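Local coordinates for protein TqaL (Neurospora crassa, PDB 7EEH) that belongs to the 2OG-Fe dioxygenase family of the cupin clan and binds an iron ion through two histidines and an aspartate, at residues R75-R80 and E119-L124; R60-L65 and L163-T168. The protein carries 1 engineered substitution. One frame throughout, in Å; residues are numbered along the deposited sequence.

Interaction 1: R75-R80 and E119-L124; sequences RSRNGR and EVQDEL
R77 reaches from its strand across the loop that leads into helix 122-125 and donates through NH1 to the backbone carbonyl of E119, NH1 to O 3.0 Å. The bond is bent at the hydrogen (145°), and the acceptor lies somewhat out of the guanidinium plane. What carries the group there is a chain extended from CG to NE, which runs past the same carbonyl, with CD 3.4 Å from E119 O. The guanidinium is also fixed from outside the two segments, since NE donates to N64 O and NH1 to F117 O. E119 O has a second donor, Q121 NE2, at 2.9 Å and nearly straight, and the two nitrogens arrive from opposite faces of the carbonyl plane. Q121 folds back to do this by bending at chi2 (-64°), and its CG, placed by chi1, lies over one face of the R77 guanidinium.

Strand 74-84 belongs to the large antiparallel sheet of the cupin-type double-stranded beta-helix, and the loop adds to it a single beta bridge between N78 and E119. One of its bonds runs from V120 N to N78 O (2.9 Å, 164°), while N78 also bonds to the backbone of D118. E119 CA makes a CA-H...O contact with N78 O. V120 lays CG2 against the strand backbone, 3.4 Å from N78 C, and touches R77 CB with the same methyl at 3.9 Å. G79 N lies 3.7 Å from V120 CG2, where no side chain intervenes. The side chain of E119 starts away from strand 74-84, and OE2 bonds to H298 NE2.

Interaction 2: R60-L65 and L163-T168; sequences RVSNNL and LFNLRT
N63 offers one oxygen to both terminal nitrogens of R167, joining the short 3-10 turn at 62-63 to strand 158-170 of the cupin-type double-stranded beta-helix. The strand lies in the large antiparallel sheet between 74-84 and 267-277, and the turn sits over one of its faces. N63 OD1 is 3.0 Å from R167 NH2 and 3.3 Å from R167 NH1, an end-on grip in which OD1 stays within the guanidinium plane. The amide is not coplanar with the group it holds: the two planes are 66° apart. NH1, the longer and more bent bond, meets OD1 in the carbonyl plane, on a lone pair, whereas NH2, the shorter, comes from above that plane.

The backbone of the turn takes part as well, because S62 O sits over the centre of one guanidinium face of R167, 3.6 Å above its plane. R167 reaches this place with CG anti to its own N (chi1 161°) and a bend at chi3 (-62°) that turns the guanidinium under the turn. NE forms a salt bridge with D270 on the adjoining strand, so the positive charge is probably balanced there, while N63 and S62 supply neutral oxygens.

Beside this polar end, L65 points at the strand and crosses the side chain of N165 at about a right angle. V61 meets N165 more lightly from the turn's other end. Both L65 methyls lie against the N165 carbonyl oxygen, with L65 CD2 3.5 Å from N165 O. CD2 also meets N165 CB, while CD1 continues to R167 CB and to the backbone, L65 CD1 lying 3.6 Å from R167 N.

How the interactions relate
Interactions 1 and 2 rest on neighbouring strands of one antiparallel sheet, their centres 8 Å apart, and R75 O lies 2.8 Å from R167 N, a probable hydrogen bond. Each pins a non-sheet segment with an arginine, though by different means. In interaction 1 the segment 119-124 is bridged to the backbone of its strand, and the arginine bonds to a main-chain carbonyl. Interaction 2 has no backbone bond across it; side chains do the joining. It is buried at S62, L65 and N165 and exposed at N63, whereas interaction 1 buries V120 and G79, its other touching residues being partly exposed. The segments leaning on the sheet also meet: N64 ND2 bonds to E123 OE1 of helix 122-125.

Interaction 1: R75-R80 and E119-L124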
loop_
_atom_site.group_PDB
_atom_site.type_symbol
_atom_site.label_atom_id
_atom_site.label_comp_id
_atom_site.label_asym_id
_atom_site.label_seq_id
_atom_site.Cartn_x
_atom_site.Cartn_y
_atom_site.Cartn_z
ATOM N N ARG B 75 29.279 26.993 10.571
ATOM C CA ARG B 75 29.413 27.216 9.140
ATOM C C ARG B 75 28.025 27.102 8.526
ATOM O O ARG B 75 27.223 26.266 8.948
ATOM C CB ARG B 75 30.379 26.205 8.510
ATOM C CG ARG B 75 31.842 26.389 8.950
ATOM C CD ARG B 75 32.498 25.080 9.343
ATOM N NE ARG B 75 33.715 25.281 10.134
ATOM C CZ ARG B 75 34.538 24.297 10.491
ATOM N NH1 ARG B 75 34.276 23.041 10.130
ATOM N NH2 ARG B 75 35.618 24.563 11.215
ATOM N N SER B 76 27.729 27.945 7.543
ATOM C CA SER B 76 26.340 28.036 7.116
ATOM C C SER B 76 26.242 28.641 5.726
ATOM O O SER B 76 27.161 29.318 5.250
ATOM C CB SER B 76 25.529 28.865 8.109
ATOM O OG SER B 76 25.437 30.208 7.675
ATOM N N ARG B 77 25.121 28.335 5.067
ATOM C CA ARG B 77 24.610 29.055 3.906
ATOM C C ARG B 77 23.106 29.205 4.088
ATOM O O ARG B 77 22.475 28.383 4.751
ATOM C CB ARG B 77 24.891 28.336 2.576
ATOM C CG ARG B 77 26.379 28.240 2.230
ATOM C CD ARG B 77 26.662 27.740 0.826
ATOM N NE ARG B 77 28.105 27.840 0.571
ATOM C CZ ARG B 77 28.700 28.939 0.104
ATOM N NH1 ARG B 77 27.984 30.020 -0.192
ATOM N NH2 ARG B 77 30.016 28.961 -0.069
ATOM N N ASN B 78 22.527 30.253 3.508
ATOM C CA ASN B 78 21.082 30.401 3.598
ATOM C C ASN B 78 20.510 30.939 2.298
ATOM O O ASN B 78 21.222 31.477 1.444
ATOM C CB ASN B 78 20.668 31.305 4.758
ATOM C CG ASN B 78 21.064 32.738 4.534
ATOM O OD1 ASN B 78 20.284 33.528 4.011
ATOM N ND2 ASN B 78 22.285 33.082 4.918
ATOM N N GLY B 79 19.200 30.771 2.164
ATOM C CA GLY B 79 18.471 31.258 1.011
ATOM C C GLY B 79 17.008 31.409 1.347
ATOM O O GLY B 79 16.467 30.679 2.187
ATOM N N ARG B 80 16.366 32.382 0.700
ATOM C CA ARG B 80 14.940 32.626 0.855
ATOM C C ARG B 80 14.206 31.952 -0.289
ATOM O O ARG B 80 14.602 32.092 -1.453
ATOM C CB ARG B 80 14.617 34.121 0.858
ATOM C CG ARG B 80 15.130 34.900 2.056
ATOM C CD ARG B 80 15.039 36.410 1.796
ATOM N NE ARG B 80 13.666 36.849 1.664
ATOM C CZ ARG B 80 13.120 37.385 0.576
ATOM N NH1 ARG B 80 13.821 37.599 -0.532
ATOM N NH2 ARG B 80 11.846 37.716 0.617
ATOM N N GLU B 119 25.471 32.572 0.338
ATOM C CA GLU B 119 24.204 32.214 -0.287
ATOM C C GLU B 119 24.156 30.720 -0.578
ATOM O O GLU B 119 25.146 30.131 -1.012
ATOM C CB GLU B 119 24.019 32.978 -1.592
ATOM C CG GLU B 119 23.733 34.445 -1.435
ATOM C CD GLU B 119 23.269 35.055 -2.743
ATOM O OE1 GLU B 119 24.112 35.271 -3.639
ATOM O OE2 GLU B 119 22.056 35.281 -2.889
ATOM N N VAL B 120 22.991 30.111 -0.341
ATOM C CA VAL B 120 22.759 28.739 -0.775
ATOM C C VAL B 120 22.981 28.638 -2.280
ATOM O O VAL B 120 22.510 29.486 -3.048
ATOM C CB VAL B 120 21.333 28.305 -0.389
ATOM C CG1 VAL B 120 20.830 27.217 -1.323
ATOM C CG2 VAL B 120 21.279 27.864 1.064
ATOM N N GLN B 121 23.689 27.591 -2.714
ATOM C CA GLN B 121 24.135 27.462 -4.099
ATOM C C GLN B 121 23.332 26.399 -4.847
ATOM O O GLN B 121 22.524 25.661 -4.275
ATOM C CB GLN B 121 25.633 27.140 -4.156
ATOM C CG GLN B 121 26.519 28.237 -3.566
ATOM C CD GLN B 121 26.418 29.528 -4.373
ATOM O OE1 GLN B 121 26.626 29.523 -5.585
ATOM N NE2 GLN B 121 26.070 30.633 -3.709
ATOM N N ASP B 122 23.563 26.329 -6.162
ATOM C CA ASP B 122 22.875 25.321 -6.963
ATOM C C ASP B 122 23.163 23.911 -6.455
ATOM O O ASP B 122 22.306 23.021 -6.582
ATOM C CB ASP B 122 23.269 25.460 -8.437
ATOM C CG ASP B 122 22.460 26.526 -9.161
ATOM O OD1 ASP B 122 21.431 26.988 -8.607
ATOM O OD2 ASP B 122 22.843 26.900 -10.291
ATOM N N GLU B 123 24.346 23.698 -5.856
ATOM C CA GLU B 123 24.681 22.390 -5.292
ATOM C C GLU B 123 23.563 21.868 -4.396
ATOM O O GLU B 123 23.216 20.687 -4.451
ATOM C CB GLU B 123 25.985 22.458 -4.496
ATOM C CG GLU B 123 26.496 21.081 -4.101
ATOM C CD GLU B 123 27.661 21.106 -3.127
ATOM O OE1 GLU B 123 28.212 22.194 -2.856
ATOM O OE2 GLU B 123 28.021 20.017 -2.627
ATOM N N LEU B 124 22.987 22.737 -3.567
ATOM C CA LEU B 124 21.890 22.338 -2.689
ATOM C C LEU B 124 20.543 22.497 -3.383
ATOM O O LEU B 124 19.783 21.529 -3.486
ATOM C CB LEU B 124 21.906 23.143 -1.380
ATOM C CG LEU B 124 20.782 22.782 -0.384
ATOM C CD1 LEU B 124 20.827 21.309 -0.017
ATOM C CD2 LEU B 124 20.859 23.631 0.858
#

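Interaction 2: R60-L65 and L163-T168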
loop_
_atom_site.group_PDB
_atom_site.type_symbol
_atom_site.label_atom_id
_atom_site.label_comp_id
_atom_site.label_asym_id
_atom_site.label_seq_id
_atom_site.Cartn_x
_atom_site.Cartn_y
_atom_site.Cartn_z
ATOM N N ARG B 60 26.900 15.313 1.546
ATOM C CA ARG B 60 28.170 15.987 1.323
ATOM C C ARG B 60 28.057 17.497 1.170
ATOM O O ARG B 60 29.082 18.182 1.260
ATOM C CB ARG B 60 28.854 15.444 0.058
ATOM C CG ARG B 60 29.149 13.965 0.081
ATOM C CD ARG B 60 29.619 13.511 -1.299
ATOM N NE ARG B 60 29.276 12.110 -1.527
ATOM C CZ ARG B 60 28.466 11.675 -2.491
ATOM N NH1 ARG B 60 27.918 12.531 -3.351
ATOM N NH2 ARG B 60 28.224 10.374 -2.608
ATOM N N VAL B 61 26.860 18.032 0.924
ATOM C CA VAL B 61 26.730 19.450 0.592
ATOM C C VAL B 61 27.153 20.342 1.762
ATOM O O VAL B 61 27.620 21.476 1.558
ATOM C CB VAL B 61 25.287 19.748 0.126
ATOM C CG1 VAL B 61 24.285 19.491 1.248
ATOM C CG2 VAL B 61 25.171 21.175 -0.390
ATOM N N SER B 62 27.028 19.847 2.994
ATOM C CA SER B 62 27.401 20.642 4.157
ATOM C C SER B 62 28.908 20.872 4.246
ATOM O O SER B 62 29.351 21.703 5.050
ATOM C CB SER B 62 26.916 19.945 5.424
ATOM O OG SER B 62 25.491 19.917 5.459
ATOM N N ASN B 63 29.701 20.141 3.460
ATOM C CA ASN B 63 31.146 20.340 3.425
ATOM C C ASN B 63 31.546 21.649 2.757
ATOM O O ASN B 63 32.704 22.062 2.887
ATOM C CB ASN B 63 31.825 19.173 2.694
ATOM C CG ASN B 63 31.802 17.872 3.500
ATOM O OD1 ASN B 63 31.803 17.887 4.727
ATOM N ND2 ASN B 63 31.800 16.743 2.799
ATOM N N ASN B 64 30.626 22.302 2.044
ATOM C CA ASN B 64 30.919 23.497 1.261
ATOM C C ASN B 64 30.249 24.744 1.819
ATOM O O ASN B 64 30.035 25.713 1.076
ATOM C CB ASN B 64 30.505 23.285 -0.195
ATOM C CG ASN B 64 31.381 22.289 -0.894
ATOM O OD1 ASN B 64 32.537 22.120 -0.525
ATOM N ND2 ASN B 64 30.844 21.624 -1.918
ATOM N N LEU B 65 29.922 24.734 3.106
ATOM C CA LEU B 65 29.280 25.863 3.761
ATOM C C LEU B 65 30.307 26.958 4.028
ATOM O O LEU B 65 31.516 26.713 4.040
ATOM C CB LEU B 65 28.616 25.419 5.062
ATOM C CG LEU B 65 27.537 24.347 4.896
ATOM C CD1 LEU B 65 27.062 23.827 6.255
ATOM C CD2 LEU B 65 26.361 24.894 4.087
ATOM N N LEU B 163 15.676 29.255 4.517
ATOM C CA LEU B 163 16.334 27.967 4.688
ATOM C C LEU B 163 17.808 28.161 5.025
ATOM O O LEU B 163 18.532 28.815 4.272
ATOM C CB LEU B 163 16.186 27.115 3.426
ATOM C CG LEU B 163 16.855 25.797 3.832
ATOM C CD1 LEU B 163 15.928 24.682 4.150
ATOM C CD2 LEU B 163 17.989 25.404 2.869
ATOM N N PHE B 164 18.249 27.581 6.142
ATOM C CA PHE B 164 19.658 27.540 6.517
ATOM C C PHE B 164 20.188 26.115 6.423
ATOM O O PHE B 164 19.600 25.186 6.992
ATOM C CB PHE B 164 19.886 28.049 7.940
ATOM C CG PHE B 164 19.744 29.529 8.086
ATOM C CD1 PHE B 164 18.495 30.110 8.129
ATOM C CD2 PHE B 164 20.864 30.341 8.199
ATOM C CE1 PHE B 164 18.355 31.482 8.273
ATOM C CE2 PHE B 164 20.731 31.711 8.339
ATOM C CZ PHE B 164 19.473 32.279 8.377
ATOM N N ASN B 165 21.316 25.956 5.752
ATOM C CA ASN B 165 22.092 24.723 5.800
ATOM C C ASN B 165 23.244 25.005 6.763
ATOM O O ASN B 165 24.059 25.896 6.510
ATOM C CB ASN B 165 22.568 24.353 4.400
ATOM C CG ASN B 165 23.305 23.038 4.349
ATOM O OD1 ASN B 165 23.480 22.345 5.362
ATOM N ND2 ASN B 165 23.718 22.669 3.159
ATOM N N LEU B 166 23.276 24.302 7.893
ATOM C CA LEU B 166 24.064 24.731 9.045
ATOM C C LEU B 166 24.884 23.573 9.599
ATOM O O LEU B 166 24.333 22.517 9.930
ATOM C CB LEU B 166 23.141 25.304 10.149
ATOM C CG LEU B 166 23.741 25.523 11.542
ATOM C CD1 LEU B 166 24.808 26.590 11.494
ATOM C CD2 LEU B 166 22.683 25.898 12.554
ATOM N N ARG B 167 26.195 23.777 9.715
ATOM C CA ARG B 167 27.071 22.847 10.418
ATOM C C ARG B 167 27.545 23.525 11.696
ATOM O O ARG B 167 28.210 24.568 11.638
ATOM C CB ARG B 167 28.258 22.431 9.543
ATOM C CG ARG B 167 29.429 21.850 10.330
ATOM C CD ARG B 167 30.472 21.225 9.414
ATOM N NE ARG B 167 29.931 20.105 8.646
ATOM C CZ ARG B 167 30.565 19.508 7.644
ATOM N NH1 ARG B 167 31.787 19.911 7.287
ATOM N NH2 ARG B 167 29.979 18.508 6.994
ATOM N N THR B 168 27.175 22.966 12.845
ATOM C CA THR B 168 27.696 23.468 14.111
ATOM C C THR B 168 28.973 22.713 14.458
ATOM O O THR B 168 29.166 21.575 14.036
ATOM C CB THR B 168 26.673 23.329 15.242
ATOM O OG1 THR B 168 26.395 21.944 15.478
ATOM C CG2 THR B 168 25.380 24.069 14.889
#